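Long-range contact in SusD superfamily protein (PDB 3MYV), which probably binds polysaccharide at the outer membrane of Bacteroides vulgatus, in the manner of SusD proteins: residues S30-M43 / D258-N270. Residues are numbered along the deposited sequence; the frame is centred on the assembly and turned at random.
Sequences SGYYGAAMFAYGDM and DTPGRDSWGYLLN. With NA (sodium ion), chain C; EDO (1,2-ethanediol), chain I.
Trp265 lays one face of its indole on helix 36-43, with Phe38 CB over it, 3.5 Å from the centroid of the five-membered ring. The backbone of Ala39 lies over the six-membered ring on the same side. Leu269 CG covers the opposite face. The Phe38 ring makes an offset stack with the five-membered ring, the planes 26° apart. Tyr33 O sits at the edge of the Phe38 ring, in its plane. With CG anti to its backbone N (chi1 -168°), Trp265 reaches across as a knob among Phe38, Ala39, Asp42 and Met43. CE of selenomethionine Met43 comes within 4.0 Å of Trp265 CH2 and touches Leu269 CD2. Trp265 NE1 bonds to Gly393 O, and Asp42 OD1 takes Gly393 N. Replacing Trp265 with alanine removes the indole, which would probably open a gap against Phe38 and Ala39 and leave Gly393 O without this donor. At the start of helix 265-268, Trp265 N donates to Gly34 O at 3.0 Å. Ala35 CB packs on Leu268 CD1. Ser30 OG donates to Asp263 OD2 (2.8 Å) from above the carboxylate plane. Pro260, after a cis peptide bond, packs on Ser30 and Gly34, while its O and Asp258 O bind the sodium ion. A mainly apolar interface thus joins helix 36-43 and its preceding turn to helix 265-268 and its sodium-binding lead-in loop, with the buried indole N-H satisfied and a Ser-Asp hydrogen bond at the exposed end.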
loop_
_atom_site.group_PDB
_atom_site.type_symbol
_atom_site.label_atom_id
_atom_site.label_comp_id
_atom_site.label_asym_id
_atom_site.label_seq_id
_atom_site.Cartn_x
_atom_site.Cartn_y
_atom_site.Cartn_z
ATOM N N SER A 30 -8.621 -9.028 -7.242
ATOM C CA SER A 30 -9.166 -8.683 -5.913
ATOM C C SER A 30 -8.363 -9.336 -4.785
ATOM O O SER A 30 -8.324 -8.809 -3.686
ATOM C CB SER A 30 -10.632 -9.094 -5.808
ATOM O OG SER A 30 -10.750 -10.496 -5.991
ATOM N N GLY A 31 -7.666 -10.435 -5.085
ATOM C CA GLY A 31 -6.780 -11.080 -4.133
ATOM C C GLY A 31 -5.501 -10.327 -3.783
ATOM O O GLY A 31 -4.805 -10.700 -2.809
ATOM N N TYR A 32 -5.158 -9.311 -4.579
ATOM C CA TYR A 32 -3.965 -8.481 -4.315
ATOM C C TYR A 32 -4.350 -6.983 -4.308
ATOM O O TYR A 32 -4.988 -6.546 -3.356
ATOM C CB TYR A 32 -2.830 -8.872 -5.290
ATOM C CG TYR A 32 -1.442 -8.279 -5.021
ATOM C CD1 TYR A 32 -1.094 -7.765 -3.762
ATOM C CD2 TYR A 32 -0.464 -8.280 -6.024
ATOM C CE1 TYR A 32 0.194 -7.218 -3.521
ATOM C CE2 TYR A 32 0.817 -7.753 -5.796
ATOM C CZ TYR A 32 1.136 -7.215 -4.545
ATOM O OH TYR A 32 2.392 -6.713 -4.308
ATOM N N TYR A 33 -4.034 -6.213 -5.349
ATOM C CA TYR A 33 -4.329 -4.773 -5.336
ATOM C C TYR A 33 -5.740 -4.374 -5.807
ATOM O O TYR A 33 -6.093 -3.190 -5.837
ATOM C CB TYR A 33 -3.226 -4.003 -6.075
ATOM C CG TYR A 33 -2.051 -3.664 -5.177
ATOM C CD1 TYR A 33 -2.206 -2.762 -4.120
ATOM C CD2 TYR A 33 -0.813 -4.258 -5.356
ATOM C CE1 TYR A 33 -1.164 -2.441 -3.292
ATOM C CE2 TYR A 33 0.251 -3.945 -4.505
ATOM C CZ TYR A 33 0.054 -3.031 -3.478
ATOM O OH TYR A 33 1.079 -2.712 -2.621
ATOM N N GLY A 34 -6.564 -5.353 -6.167
ATOM C CA GLY A 34 -7.977 -5.081 -6.400
ATOM C C GLY A 34 -8.791 -4.877 -5.131
ATOM O O GLY A 34 -9.866 -4.260 -5.183
ATOM N N ALA A 35 -8.291 -5.390 -4.007
ATOM C CA ALA A 35 -8.990 -5.292 -2.720
ATOM C C ALA A 35 -8.156 -5.749 -1.511
ATOM O O ALA A 35 -8.049 -5.023 -0.520
ATOM C CB ALA A 35 -10.306 -6.113 -2.768
ATOM N N ALA A 36 -7.612 -6.962 -1.560
ATOM C CA ALA A 36 -7.047 -7.590 -0.341
ATOM C C ALA A 36 -5.976 -6.763 0.370
ATOM O O ALA A 36 -5.949 -6.739 1.595
ATOM C CB ALA A 36 -6.524 -9.008 -0.607
HETATM N N MSE A 37 -5.092 -6.116 -0.383
HETATM C CA MSE A 37 -3.980 -5.342 0.239
HETATM C C MSE A 37 -4.542 -4.219 1.134
HETATM O O MSE A 37 -4.001 -3.928 2.206
HETATM C CB MSE A 37 -3.060 -4.721 -0.820
HETATM C CG MSE A 37 -1.710 -5.323 -1.051
HETATM SE SE MSE A 37 -0.677 -6.065 0.381
HETATM C CE MSE A 37 -1.111 -5.003 1.890
ATOM N N PHE A 38 -5.651 -3.646 0.714
ATOM C CA PHE A 38 -6.262 -2.525 1.395
ATOM C C PHE A 38 -7.028 -3.010 2.583
ATOM O O PHE A 38 -6.956 -2.406 3.640
ATOM C CB PHE A 38 -7.126 -1.724 0.426
ATOM C CG PHE A 38 -6.352 -1.233 -0.769
ATOM C CD1 PHE A 38 -5.435 -0.206 -0.632
ATOM C CD2 PHE A 38 -6.510 -1.814 -2.002
ATOM C CE1 PHE A 38 -4.691 0.219 -1.707
ATOM C CE2 PHE A 38 -5.777 -1.393 -3.088
ATOM C CZ PHE A 38 -4.871 -0.380 -2.951
ATOM N N ALA A 39 -7.743 -4.121 2.427
ATOM C CA ALA A 39 -8.409 -4.748 3.569
ATOM C C ALA A 39 -7.395 -4.997 4.667
ATOM O O ALA A 39 -7.643 -4.763 5.848
ATOM C CB ALA A 39 -9.079 -6.039 3.142
ATOM N N TYR A 40 -6.236 -5.478 4.260
ATOM C CA TYR A 40 -5.195 -5.876 5.195
ATOM C C TYR A 40 -4.650 -4.658 5.947
ATOM O O TYR A 40 -4.645 -4.618 7.181
ATOM C CB TYR A 40 -4.079 -6.592 4.422
ATOM C CG TYR A 40 -3.087 -7.323 5.290
ATOM C CD1 TYR A 40 -2.029 -6.653 5.880
ATOM C CD2 TYR A 40 -3.224 -8.693 5.528
ATOM C CE1 TYR A 40 -1.102 -7.325 6.695
ATOM C CE2 TYR A 40 -2.316 -9.365 6.346
ATOM C CZ TYR A 40 -1.258 -8.669 6.923
ATOM O OH TYR A 40 -0.376 -9.349 7.735
ATOM N N GLY A 41 -4.255 -3.643 5.194
ATOM C CA GLY A 41 -3.702 -2.416 5.773
ATOM C C GLY A 41 -4.647 -1.553 6.606
ATOM O O GLY A 41 -4.216 -0.885 7.538
ATOM N N ASP A 42 -5.928 -1.516 6.242
ATOM C CA ASP A 42 -6.908 -0.688 6.944
ATOM C C ASP A 42 -7.635 -1.436 8.057
ATOM O O ASP A 42 -7.809 -0.907 9.158
ATOM C CB ASP A 42 -7.931 -0.138 5.955
ATOM C CG ASP A 42 -7.362 0.989 5.101
ATOM O OD1 ASP A 42 -7.128 2.054 5.673
ATOM O OD2 ASP A 42 -7.179 0.803 3.875
HETATM N N MSE A 43 -8.080 -2.672 7.784
HETATM C CA MSE A 43 -8.915 -3.376 8.748
HETATM C C MSE A 43 -8.147 -3.786 9.999
HETATM O O MSE A 43 -8.749 -3.992 11.048
HETATM C CB MSE A 43 -9.601 -4.592 8.120
HETATM C CG MSE A 43 -10.600 -4.179 6.994
HETATM SE SE MSE A 43 -12.183 -3.302 7.686
HETATM C CE MSE A 43 -12.568 -2.253 6.133
ATOM N N ASP A 258 -14.606 -4.988 -16.556
ATOM C CA ASP A 258 -13.542 -5.880 -16.138
ATOM C C ASP A 258 -13.722 -6.301 -14.702
ATOM O O ASP A 258 -14.272 -5.555 -13.911
ATOM C CB ASP A 258 -12.232 -5.150 -16.223
ATOM C CG ASP A 258 -11.730 -5.025 -17.627
ATOM O OD1 ASP A 258 -12.398 -5.545 -18.561
ATOM O OD2 ASP A 258 -10.683 -4.377 -17.777
ATOM N N THR A 259 -13.186 -7.465 -14.347
ATOM C CA THR A 259 -13.052 -7.795 -12.940
ATOM C C THR A 259 -11.894 -6.963 -12.385
ATOM O O THR A 259 -11.030 -6.531 -13.152
ATOM C CB THR A 259 -12.789 -9.276 -12.730
ATOM O OG1 THR A 259 -11.626 -9.677 -13.486
ATOM C CG2 THR A 259 -14.005 -10.079 -13.170
ATOM N N PRO A 260 -11.904 -6.671 -11.072
ATOM C CA PRO A 260 -12.968 -6.959 -10.119
ATOM C C PRO A 260 -14.134 -5.965 -10.236
ATOM O O PRO A 260 -13.928 -4.791 -10.573
ATOM C CB PRO A 260 -12.256 -6.842 -8.758
ATOM C CG PRO A 260 -11.157 -5.885 -8.983
ATOM C CD PRO A 260 -10.808 -5.913 -10.453
ATOM N N GLY A 261 -15.353 -6.465 -10.023
ATOM C CA GLY A 261 -16.563 -5.650 -9.965
ATOM C C GLY A 261 -17.084 -5.613 -8.542
ATOM O O GLY A 261 -16.684 -4.752 -7.762
ATOM N N ARG A 262 -17.963 -6.546 -8.187
ATOM C CA ARG A 262 -18.546 -6.503 -6.860
ATOM C C ARG A 262 -17.535 -6.895 -5.777
ATOM O O ARG A 262 -17.789 -6.629 -4.601
ATOM C CB ARG A 262 -19.813 -7.352 -6.762
ATOM C CG ARG A 262 -20.982 -6.782 -7.499
ATOM C CD ARG A 262 -22.181 -7.666 -7.265
ATOM N NE ARG A 262 -23.437 -7.059 -7.635
ATOM C CZ ARG A 262 -24.572 -7.715 -7.880
ATOM N NH1 ARG A 262 -24.638 -9.043 -7.810
ATOM N NH2 ARG A 262 -25.665 -7.029 -8.177
ATOM N N ASP A 263 -16.395 -7.516 -6.131
ATOM C CA ASP A 263 -15.344 -7.701 -5.128
ATOM C C ASP A 263 -14.153 -6.748 -5.241
ATOM O O ASP A 263 -13.096 -7.013 -4.651
ATOM C CB ASP A 263 -14.919 -9.174 -4.918
ATOM C CG ASP A 263 -14.070 -9.756 -6.051
ATOM O OD1 ASP A 263 -13.952 -9.193 -7.150
ATOM O OD2 ASP A 263 -13.526 -10.854 -5.813
ATOM N N SER A 264 -14.332 -5.663 -5.999
ATOM C CA SER A 264 -13.409 -4.510 -5.976
ATOM C C SER A 264 -13.549 -3.816 -4.639
ATOM O O SER A 264 -14.645 -3.803 -4.064
ATOM C CB SER A 264 -13.715 -3.498 -7.114
ATOM O OG SER A 264 -14.951 -2.816 -6.920
ATOM N N TRP A 265 -12.446 -3.243 -4.151
ATOM C CA TRP A 265 -12.439 -2.436 -2.919
ATOM C C TRP A 265 -13.544 -1.369 -2.903
ATOM O O TRP A 265 -14.190 -1.156 -1.876
ATOM C CB TRP A 265 -11.069 -1.765 -2.794
ATOM C CG TRP A 265 -10.711 -1.101 -1.464
ATOM C CD1 TRP A 265 -10.138 0.123 -1.323
ATOM C CD2 TRP A 265 -10.822 -1.647 -0.140
ATOM N NE1 TRP A 265 -9.885 0.386 -0.001
ATOM C CE2 TRP A 265 -10.270 -0.691 0.748
ATOM C CE3 TRP A 265 -11.294 -2.854 0.386
ATOM C CZ2 TRP A 265 -10.228 -0.885 2.115
ATOM C CZ3 TRP A 265 -11.237 -3.051 1.759
ATOM C CH2 TRP A 265 -10.710 -2.077 2.604
ATOM N N GLY A 266 -13.768 -0.723 -4.047
ATOM C CA GLY A 266 -14.826 0.266 -4.182
ATOM C C GLY A 266 -16.224 -0.241 -3.881
ATOM O O GLY A 266 -17.025 0.458 -3.278
ATOM N N TYR A 267 -16.516 -1.468 -4.269
ATOM C CA TYR A 267 -17.820 -2.054 -4.003
ATOM C C TYR A 267 -17.912 -2.665 -2.620
ATOM O O TYR A 267 -18.951 -2.572 -1.962
ATOM C CB TYR A 267 -18.166 -3.072 -5.087
ATOM C CG TYR A 267 -19.618 -3.433 -5.206
ATOM C CD1 TYR A 267 -20.174 -4.451 -4.436
ATOM C CD2 TYR A 267 -20.441 -2.815 -6.149
ATOM C CE1 TYR A 267 -21.516 -4.831 -4.587
ATOM C CE2 TYR A 267 -21.760 -3.172 -6.285
ATOM C CZ TYR A 267 -22.312 -4.193 -5.507
ATOM O OH TYR A 267 -23.652 -4.570 -5.686
ATOM N N LEU A 268 -16.802 -3.212 -2.131
ATOM C CA LEU A 268 -16.788 -3.784 -0.774
ATOM C C LEU A 268 -16.989 -2.741 0.316
ATOM O O LEU A 268 -17.676 -3.005 1.297
ATOM C CB LEU A 268 -15.476 -4.517 -0.532
ATOM C CG LEU A 268 -15.175 -5.709 -1.433
ATOM C CD1 LEU A 268 -13.748 -6.192 -1.081
ATOM C CD2 LEU A 268 -16.195 -6.805 -1.247
ATOM N N LEU A 269 -16.373 -1.567 0.176
ATOM C CA LEU A 269 -16.465 -0.524 1.211
ATOM C C LEU A 269 -17.803 0.230 1.160
ATOM O O LEU A 269 -18.162 0.941 2.088
ATOM C CB LEU A 269 -15.333 0.495 1.085
ATOM C CG LEU A 269 -13.934 0.108 1.587
ATOM C CD1 LEU A 269 -13.085 1.349 1.679
ATOM C CD2 LEU A 269 -13.982 -0.590 2.943
ATOM N N ASN A 270 -18.487 0.142 0.044
ATOM C CA ASN A 270 -19.685 0.963 -0.162
ATOM C C ASN A 270 -20.896 0.394 0.581
ATOM O O ASN A 270 -21.208 -0.795 0.484
ATOM C CB ASN A 270 -19.973 1.072 -1.658
ATOM C CG ASN A 270 -20.901 2.176 -1.986
ATOM O OD1 ASN A 270 -22.119 2.074 -1.775
ATOM N ND2 ASN A 270 -20.356 3.254 -2.584
HETATM NA NA NA C . -14.563 -3.434 -12.565
HETATM C C1 EDO I . -1.010 0.043 -0.410
HETATM O O1 EDO I . -0.720 0.226 0.969
HETATM C C2 EDO I . 0.070 0.692 -1.282
HETATM O O2 EDO I . 1.235 -0.183 -1.463
HETATM O O HOH W 1 -16.688 -4.511 -13.144
#